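Local structure of putative methyltransferase protein (5BP9) at residues T102-V108 with T160-M166; R176-M180 with D242-I246; D203-F208 with Y224-D228. The protein binds S-adenosyl-L-homocysteine and probably acts as an S-adenosylmethionine-dependent methyltransferase. All coordinates share one frame; numbering follows the deposited sequence. Where two conformers were deposited one is given.

Contact 1: residues T102-V108 with T160-M166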
# COMPACT_ATOMS: atom_id res chain seq x y z
N THR A 102 -9.53 9.96 -10.26
CA THR A 102 -9.66 10.66 -11.52
C THR A 102 -8.33 11.10 -12.07
O THR A 102 -7.31 11.15 -11.37
CB THR A 102 -10.60 11.90 -11.43
OG1 THR A 102 -10.04 12.93 -10.62
CG2 THR A 102 -11.95 11.50 -10.88
N GLY A 103 -8.35 11.46 -13.35
CA GLY A 103 -7.15 12.00 -14.01
C GLY A 103 -6.05 10.95 -14.14
O GLY A 103 -6.31 9.75 -14.27
N THR A 104 -4.82 11.42 -14.06
CA THR A 104 -3.68 10.53 -14.14
C THR A 104 -3.44 9.97 -12.74
O THR A 104 -3.25 10.72 -11.79
CB THR A 104 -2.45 11.25 -14.66
OG1 THR A 104 -2.75 11.82 -15.96
CG2 THR A 104 -1.29 10.28 -14.81
N ILE A 105 -3.48 8.65 -12.66
CA ILE A 105 -3.50 7.95 -11.36
C ILE A 105 -2.21 7.15 -11.15
O ILE A 105 -1.75 6.46 -12.06
CB ILE A 105 -4.70 7.00 -11.27
CG1 ILE A 105 -6.01 7.80 -11.46
CG2 ILE A 105 -4.74 6.24 -9.94
CD1 ILE A 105 -7.12 6.95 -12.03
N LEU A 106 -1.66 7.25 -9.93
CA LEU A 106 -0.56 6.39 -9.49
C LEU A 106 -1.08 5.34 -8.52
O LEU A 106 -1.63 5.68 -7.45
CB LEU A 106 0.54 7.22 -8.78
CG LEU A 106 1.74 6.41 -8.27
CD1 LEU A 106 2.46 5.71 -9.42
CD2 LEU A 106 2.68 7.31 -7.49
N ASP A 107 -0.91 4.08 -8.89
CA ASP A 107 -1.23 2.93 -8.02
C ASP A 107 0.06 2.49 -7.31
O ASP A 107 0.92 1.81 -7.90
CB ASP A 107 -1.85 1.82 -8.89
CG ASP A 107 -2.29 0.63 -8.11
OD1 ASP A 107 -2.21 0.62 -6.87
OD2 ASP A 107 -2.74 -0.33 -8.79
N VAL A 108 0.20 2.90 -6.04
CA VAL A 108 1.43 2.67 -5.26
C VAL A 108 1.37 1.28 -4.62
O VAL A 108 0.41 0.94 -3.91
CB VAL A 108 1.59 3.71 -4.14
CG1 VAL A 108 2.86 3.46 -3.36
CG2 VAL A 108 1.55 5.13 -4.68
N THR A 160 4.01 13.22 -12.36
CA THR A 160 2.97 13.90 -11.58
C THR A 160 1.59 13.29 -11.85
O THR A 160 1.34 12.71 -12.91
CB THR A 160 2.94 15.42 -11.78
OG1 THR A 160 2.50 15.73 -13.11
CG2 THR A 160 4.28 16.01 -11.50
N PHE A 161 0.74 13.41 -10.84
CA PHE A 161 -0.51 12.69 -10.78
C PHE A 161 -1.62 13.55 -10.21
O PHE A 161 -1.41 14.35 -9.31
CB PHE A 161 -0.34 11.43 -9.92
CG PHE A 161 0.71 10.50 -10.47
CD1 PHE A 161 0.40 9.65 -11.50
CD2 PHE A 161 2.03 10.56 -10.03
CE1 PHE A 161 1.35 8.84 -12.08
CE2 PHE A 161 3.00 9.73 -10.59
CZ PHE A 161 2.65 8.87 -11.62
N ASP A 162 -2.83 13.31 -10.72
CA ASP A 162 -4.05 13.87 -10.14
C ASP A 162 -4.55 13.09 -8.94
O ASP A 162 -5.12 13.68 -8.02
CB ASP A 162 -5.14 13.95 -11.19
CG ASP A 162 -4.72 14.82 -12.38
OD1 ASP A 162 -4.58 16.06 -12.17
OD2 ASP A 162 -4.52 14.26 -13.48
N THR A 163 -4.35 11.77 -8.95
CA THR A 163 -4.76 10.90 -7.83
C THR A 163 -3.62 9.92 -7.54
O THR A 163 -3.09 9.29 -8.47
CB THR A 163 -6.04 10.10 -8.13
OG1 THR A 163 -7.05 10.97 -8.63
CG2 THR A 163 -6.58 9.46 -6.86
N ILE A 164 -3.26 9.83 -6.27
CA ILE A 164 -2.29 8.84 -5.79
C ILE A 164 -3.03 7.87 -4.87
O ILE A 164 -3.62 8.28 -3.88
CB ILE A 164 -1.11 9.50 -5.08
CG1 ILE A 164 -0.37 10.44 -6.08
CG2 ILE A 164 -0.17 8.42 -4.53
CD1 ILE A 164 0.82 11.19 -5.50
N LEU A 165 -3.03 6.58 -5.25
CA LEU A 165 -3.76 5.54 -4.51
C LEU A 165 -2.81 4.74 -3.65
O LEU A 165 -1.86 4.16 -4.16
CB LEU A 165 -4.48 4.58 -5.46
CG LEU A 165 -5.58 5.14 -6.34
CD1 LEU A 165 -6.11 4.04 -7.25
CD2 LEU A 165 -6.69 5.70 -5.47
N MSE A 166 -3.08 4.72 -2.34
CA MSE A 166 -2.33 3.89 -1.40
C MSE A 166 -3.33 3.06 -0.65
O MSE A 166 -3.91 3.50 0.37
CB MSE A 166 -1.54 4.81 -0.54
CG MSE A 166 -0.50 5.49 -1.42
SE MSE A 166 0.57 6.76 -0.40
CE MSE A 166 1.83 5.41 0.33
O HOH W 1 -8.10 13.85 -7.93
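Leu106 and Ile164, with Ile105 and Thr163 before them and Asp107 and Leu165 after them, pair two parallel strands whose short axes run 4.7 Å apart. The regular bonds leave from one residue to both neighbours of its partner: Leu106 N donates to Thr163 O, Leu106 O receives Leu165 N, and Val108 N reaches Leu165 O. At the start the ladder is irregular. The chain bends at Asp162, and Thr104 O takes two donors, Asp162 N at 2.8 Å through a bent bond and Thr163 N at 3.2 Å through a straighter one.

Side chains supply further polar bonds here. Thr104 N points almost straight (172°) at Asp162 OD2, 2.9 Å away, on the lone pair turned from the other carboxylate oxygen; Arg192 holds the same oxygen in a salt bridge. Thr163 OG1 donates to Thr102 O at 2.8 Å, in the carbonyl plane. Gly103, with positive phi and no side chain, lets its CA lie close beside Asp162 OD2.

Apolar contacts divide between the two faces. On that of Leu106, its CB sits 3.5 Å from the centre of the Phe161 ring, only 7° off the normal, a CH-pi contact. Holding CG anti to the backbone N (chi1 180°) lets Leu106 CD1 reach Phe161 CZ and CD2 reach CE2, out toward the rim of this ring. Val108 CG2 meets Ile164 CG2 at 3.7 Å. Across the sheet, Ile105 CG2 packs on Leu165 CD1, and helix 114-121 covers both.

These are central strands of a Rossmann-like methyltransferase sheet. Its branched and aromatic residues suit a buried core, while the polar atoms gathered at the bend imply that the strand entry is fixed by directed bonds.

Contact 2: residues R176-M180 with D242-I246. With ETE (2-{2-[2-2-(methoxy-ethoxy)-ethoxy]-ethoxy}-ethanol), chain B.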
# COMPACT_ATOMS: atom_id res chain seq x y z
N ARG A 176 7.18 3.97 9.42
CA ARG A 176 7.27 4.54 10.76
C ARG A 176 6.88 6.02 10.72
O ARG A 176 7.01 6.68 9.71
CB ARG A 176 8.70 4.36 11.33
CG ARG A 176 9.11 2.89 11.48
CD ARG A 176 10.45 2.67 12.19
NE ARG A 176 10.50 3.29 13.50
CZ ARG A 176 10.03 2.75 14.63
NH1 ARG A 176 9.46 1.55 14.63
NH2 ARG A 176 10.14 3.43 15.76
N LEU A 177 6.39 6.52 11.84
CA LEU A 177 6.00 7.94 11.93
C LEU A 177 7.17 8.88 11.63
O LEU A 177 6.95 9.95 11.09
CB LEU A 177 5.39 8.27 13.30
CG LEU A 177 4.08 7.54 13.63
CD1 LEU A 177 3.69 7.96 15.04
CD2 LEU A 177 2.99 7.86 12.62
N GLU A 178 8.39 8.49 11.97
CA GLU A 178 9.56 9.35 11.65
C GLU A 178 9.78 9.55 10.15
O GLU A 178 10.53 10.44 9.73
CB GLU A 178 10.84 8.86 12.34
CG GLU A 178 11.36 7.53 11.83
CD GLU A 178 12.63 7.05 12.51
OE1 GLU A 178 13.38 7.87 13.10
OE2 GLU A 178 12.87 5.84 12.42
N ASN A 179 9.14 8.72 9.32
CA ASN A 179 9.17 8.90 7.86
C ASN A 179 8.07 9.78 7.30
O ASN A 179 7.99 9.97 6.09
CB ASN A 179 9.12 7.54 7.19
CG ASN A 179 10.39 6.75 7.40
OD1 ASN A 179 11.46 7.33 7.68
ND2 ASN A 179 10.30 5.44 7.24
N MSE A 180 7.21 10.34 8.16
CA MSE A 180 6.15 11.22 7.66
C MSE A 180 6.66 12.43 6.90
O MSE A 180 6.11 12.73 5.83
CB MSE A 180 5.16 11.63 8.76
CG MSE A 180 4.27 10.46 9.16
SE MSE A 180 2.90 10.21 7.76
CE MSE A 180 2.28 8.60 8.53
N ASP A 242 9.24 -2.76 8.12
CA ASP A 242 8.32 -1.98 8.92
C ASP A 242 7.02 -1.73 8.14
O ASP A 242 7.06 -1.45 6.94
CB ASP A 242 8.96 -0.63 9.29
CG ASP A 242 10.19 -0.78 10.18
OD1 ASP A 242 10.33 -1.77 10.94
OD2 ASP A 242 11.03 0.13 10.15
N TRP A 243 5.88 -1.84 8.82
CA TRP A 243 4.57 -1.68 8.17
C TRP A 243 3.72 -0.84 9.11
O TRP A 243 3.33 -1.29 10.17
CB TRP A 243 3.93 -3.05 7.85
CG TRP A 243 2.90 -3.04 6.75
CD1 TRP A 243 1.58 -3.42 6.83
CD2 TRP A 243 3.13 -2.71 5.38
NE1 TRP A 243 0.99 -3.31 5.60
CE2 TRP A 243 1.91 -2.87 4.69
CE3 TRP A 243 4.25 -2.30 4.67
CZ2 TRP A 243 1.78 -2.63 3.32
CZ3 TRP A 243 4.13 -2.04 3.32
CH2 TRP A 243 2.90 -2.20 2.65
N LEU A 244 3.44 0.40 8.70
CA LEU A 244 2.70 1.33 9.54
C LEU A 244 1.20 1.21 9.36
O LEU A 244 0.67 1.30 8.23
CB LEU A 244 3.11 2.76 9.18
CG LEU A 244 2.41 3.90 9.95
CD1 LEU A 244 2.78 3.92 11.43
CD2 LEU A 244 2.75 5.23 9.29
N TYR A 245 0.51 1.01 10.47
CA TYR A 245 -0.94 1.26 10.57
C TYR A 245 -1.10 2.57 11.33
O TYR A 245 -0.34 2.84 12.24
CB TYR A 245 -1.65 0.13 11.33
CG TYR A 245 -1.57 -1.20 10.64
CD1 TYR A 245 -0.40 -1.96 10.70
CD2 TYR A 245 -2.63 -1.70 9.92
CE1 TYR A 245 -0.30 -3.17 10.04
CE2 TYR A 245 -2.54 -2.92 9.26
CZ TYR A 245 -1.37 -3.65 9.32
OH TYR A 245 -1.27 -4.87 8.66
N ILE A 246 -2.06 3.39 10.93
CA ILE A 246 -2.18 4.71 11.54
C ILE A 246 -3.65 5.06 11.69
O ILE A 246 -4.45 4.93 10.75
CB ILE A 246 -1.37 5.76 10.75
CG1 ILE A 246 -1.30 7.10 11.49
CG2 ILE A 246 -1.93 5.95 9.33
CD1 ILE A 246 -0.32 8.07 10.89
OH2 ETE B . 9.23 -4.34 1.76
C12 ETE B . 8.33 -5.41 1.47
C22 ETE B . 6.96 -4.92 1.87
OH3 ETE B . 5.96 -5.87 1.52
C13 ETE B . 3.73 -6.62 2.05
C23 ETE B . 4.67 -5.43 1.95
OH4 ETE B . 2.44 -6.19 2.49
C14 ETE B . 1.98 -6.83 4.76
C24 ETE B . 1.73 -7.14 3.29
OH5 ETE B . 1.56 -7.92 5.58
C15 ETE B . -0.22 -8.53 7.11
C25 ETE B . 0.13 -8.01 5.72
OH6 ETE B . -1.39 -9.36 7.03
C26 ETE B . -1.46 -10.36 8.04
O HOH W 2 8.82 -0.66 13.23
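With chi1 at 179°, the Leu244 side chain is extended away from its own N, and CD1 and CD2 face Leu177 and Met180, a selenomethionine. Met180 bends back at chi2 (-76°), bringing CE against Leu244 and Ile246. Its CE lies 3.5 Å from Leu244 CD2, tighter than usual for two carbons, and 3.6 Å from Ile246 CD1, which it meets tip to tip. Leu177 adds one branch: CD2 rests 3.7 Å from Ile246 CD1 and touches Leu244 CD1 more loosely, the two leucines crossing at about a right angle. A long unbranched residue suits Met180, since its flexible chain places CE against both Leu244 CD2 and Ile246 CD1.

This aliphatic patch joins the turn leading into helix 180-190 to the end of strand 236-244, the edge strand of the small antiparallel sheet that accompanies the Rossmann-like core. Backbone bonds from Asn179 N to Arg176 O and from Met180 N to Leu177 O already coil this turn before the helix proper, while Tyr254 of helix 248-257 packs against both Leu177 and Met180.

Where the contact nears solvent it becomes polar. Arg176 lays its aliphatic CD 3.3 Å from Asp242 OD2, but its charged end goes past: Arg176 NE stays 4.6 Å from that oxygen, and the guanidinium and carboxylate planes are 59° apart. Water 2 spans the rest, accepting from Arg176 NH1 and giving a weak bond to Asp242 OD1; Arg176 NH2 forms a salt bridge with Glu226, and its NE a long one with Glu178. Alternation along the strand turns Trp243 away from this patch, to lay one indole face against the polyether, with ETE C23 3.7 Å from Trp243 CZ3, and to touch S-adenosyl-L-homocysteine.

Contact 3: residues D203-F208 with Y224-D228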
# COMPACT_ATOMS: atom_id res chain seq x y z
N ASP A 203 -7.08 1.80 12.83
CA ASP A 203 -6.64 2.05 14.22
C ASP A 203 -6.50 0.72 14.94
O ASP A 203 -7.50 0.09 15.26
CB ASP A 203 -7.66 2.95 14.96
CG ASP A 203 -7.16 3.39 16.30
OD1 ASP A 203 -6.05 2.93 16.71
OD2 ASP A 203 -7.88 4.22 16.93
N LEU A 204 -5.27 0.30 15.20
CA LEU A 204 -5.01 -0.99 15.86
C LEU A 204 -5.05 -0.96 17.38
O LEU A 204 -4.72 -1.95 17.99
CB LEU A 204 -3.65 -1.58 15.43
CG LEU A 204 -3.48 -1.88 13.94
CD1 LEU A 204 -2.20 -2.69 13.76
CD2 LEU A 204 -4.70 -2.58 13.32
N ARG A 205 -5.50 0.15 17.98
CA ARG A 205 -5.46 0.29 19.44
C ARG A 205 -6.10 -0.91 20.13
O ARG A 205 -5.57 -1.41 21.11
CB ARG A 205 -6.15 1.58 19.86
CG ARG A 205 -6.14 1.84 21.36
CD ARG A 205 -6.87 3.12 21.71
NE ARG A 205 -6.06 4.29 21.44
CZ ARG A 205 -5.12 4.73 22.26
NH1 ARG A 205 -4.87 4.09 23.39
NH2 ARG A 205 -4.41 5.81 21.95
N TYR A 206 -7.24 -1.36 19.61
CA TYR A 206 -8.01 -2.46 20.22
C TYR A 206 -7.17 -3.74 20.45
O TYR A 206 -7.45 -4.52 21.39
CB TYR A 206 -9.28 -2.75 19.39
CG TYR A 206 -9.03 -3.49 18.09
CD1 TYR A 206 -8.62 -2.83 16.94
CD2 TYR A 206 -9.19 -4.88 18.02
CE1 TYR A 206 -8.39 -3.52 15.75
CE2 TYR A 206 -8.95 -5.57 16.85
CZ TYR A 206 -8.55 -4.88 15.72
OH TYR A 206 -8.33 -5.58 14.56
N LEU A 207 -6.17 -3.97 19.59
CA LEU A 207 -5.28 -5.14 19.73
C LEU A 207 -4.28 -5.06 20.89
O LEU A 207 -3.80 -6.08 21.39
CB LEU A 207 -4.50 -5.37 18.42
CG LEU A 207 -5.36 -5.73 17.21
CD1 LEU A 207 -4.48 -5.76 15.99
CD2 LEU A 207 -6.06 -7.08 17.39
N PHE A 208 -4.00 -3.84 21.33
CA PHE A 208 -3.01 -3.57 22.36
C PHE A 208 -3.58 -3.30 23.72
O PHE A 208 -2.85 -2.87 24.62
CB PHE A 208 -2.10 -2.44 21.88
CG PHE A 208 -1.26 -2.85 20.72
CD1 PHE A 208 -0.09 -3.56 20.92
CD2 PHE A 208 -1.67 -2.59 19.43
CE1 PHE A 208 0.68 -3.98 19.85
CE2 PHE A 208 -0.91 -3.01 18.35
CZ PHE A 208 0.26 -3.70 18.55
N TYR A 224 1.82 2.39 18.67
CA TYR A 224 1.35 1.01 18.59
C TYR A 224 1.12 0.50 17.15
O TYR A 224 1.20 -0.69 16.91
CB TYR A 224 0.09 0.78 19.43
CG TYR A 224 -1.08 1.67 19.06
CD1 TYR A 224 -1.89 1.41 17.97
CD2 TYR A 224 -1.37 2.80 19.83
CE1 TYR A 224 -2.95 2.25 17.64
CE2 TYR A 224 -2.42 3.62 19.52
CZ TYR A 224 -3.21 3.35 18.41
OH TYR A 224 -4.25 4.21 18.14
N GLY A 225 0.85 1.41 16.21
CA GLY A 225 0.66 1.04 14.81
C GLY A 225 1.95 0.76 14.04
O GLY A 225 1.88 0.35 12.87
N GLU A 226 3.11 0.97 14.67
CA GLU A 226 4.41 0.65 14.05
C GLU A 226 4.71 -0.84 14.25
O GLU A 226 5.28 -1.25 15.29
CB GLU A 226 5.52 1.54 14.62
CG GLU A 226 5.38 3.01 14.19
CD GLU A 226 6.43 3.92 14.75
OE1 GLU A 226 7.08 3.58 15.76
OE2 GLU A 226 6.60 5.01 14.19
N ILE A 227 4.27 -1.63 13.27
CA ILE A 227 4.36 -3.10 13.27
C ILE A 227 5.54 -3.49 12.38
O ILE A 227 5.93 -2.74 11.49
CB ILE A 227 3.03 -3.72 12.68
CG1 ILE A 227 1.82 -3.26 13.49
CG2 ILE A 227 3.04 -5.25 12.63
CD1 ILE A 227 1.95 -3.49 14.97
N ASP A 228 6.09 -4.66 12.60
CA ASP A 228 6.99 -5.27 11.64
C ASP A 228 6.50 -6.62 11.21
O ASP A 228 5.83 -7.35 11.97
CB ASP A 228 8.40 -5.37 12.17
CG ASP A 228 8.48 -6.22 13.41
OD1 ASP A 228 8.56 -7.47 13.31
OD2 ASP A 228 8.42 -5.61 14.49
O HOH W 3 -4.74 6.41 19.36
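Arg205 and Tyr224, their CA atoms 6.9 Å apart, touch where Arg205 N comes 3.3 Å from Tyr224 CE1; the backbones are nearest at Leu204 and Gly225, with CA atoms 6.1 Å apart. Residues 205-207 make a short 3-10 turn, closed by bonds from Leu207 N to Leu204 O and from Phe208 N to Arg205 O, whereas 224-225 is a bend running into strand 226-233. Asp203 introduces the turn: its OD1 accepts from Arg205 N, two residues on, forming an Asx turn.

Asp203 OD1 also accepts from Tyr224 OH at 2.6 Å. The two donors arrive from opposite faces of the carboxylate plane, Tyr224 OH on the syn side and 27° out, Arg205 N 51° out. The carboxylate and ring planes are nearly coplanar, and OD1 lies at the ring edge. Tyr224 has CG between its backbone N and carbonyl carbon (chi1 57°), a rotamer that swings the ring over to the 3-10 turn. Arg205 CA sits over one face, toward its rim, and the arginine then bends at chi3 so that its guanidinium plane rises steeply beside the ring, with Tyr224 CE2 over the rim of one guanidinium face. Water 3 ties them together, donating to Tyr224 OH and accepting from Arg205 NH2 at 2.7 Å. A tyrosine suits this place because ring and hydroxyl can serve packing and bonding at once.

Further along, Phe208 offers a face to Tyr224 CB, 4.1 Å from the ring centre in a CH-pi contact, and an edge to Ile227 CD1, 4.0 Å from its CZ. Leu204 CD1 comes tip to tip with Ile227 CG1.

The contact anchors the loop leaving strand 195-202 of the large sheet to the start of strand 226-233 of the small antiparallel one. Tyr245, just beyond strand 236-244, packs on Leu204 and Ile227, and Tyr271, just ahead of strand 272-279, stacks on Tyr206.

Along the chain contact 1 closes first, then contact 2 opens, and contact 3 lies within the span between its two halves. Contact 1 belongs to the large mixed sheet, with centres 21 Å from contact 2 and 28 Å from contact 3, which lies across the chain's centre. Contacts 2 and 3 are 11 Å apart and touch: strands 226-233 and 236-244 are neighbours in the small antiparallel sheet, joined where Trp243 N meets Ile227 O at 2.8 Å, and Glu226 OE2 reaches Leu177 N. Thus contact 1 forms part of the core sheet, whose Val108 end lies close to S-adenosyl-L-homocysteine, while the others fasten the small sheet, which contributes Trp243 to the ligand pocket, onto that core.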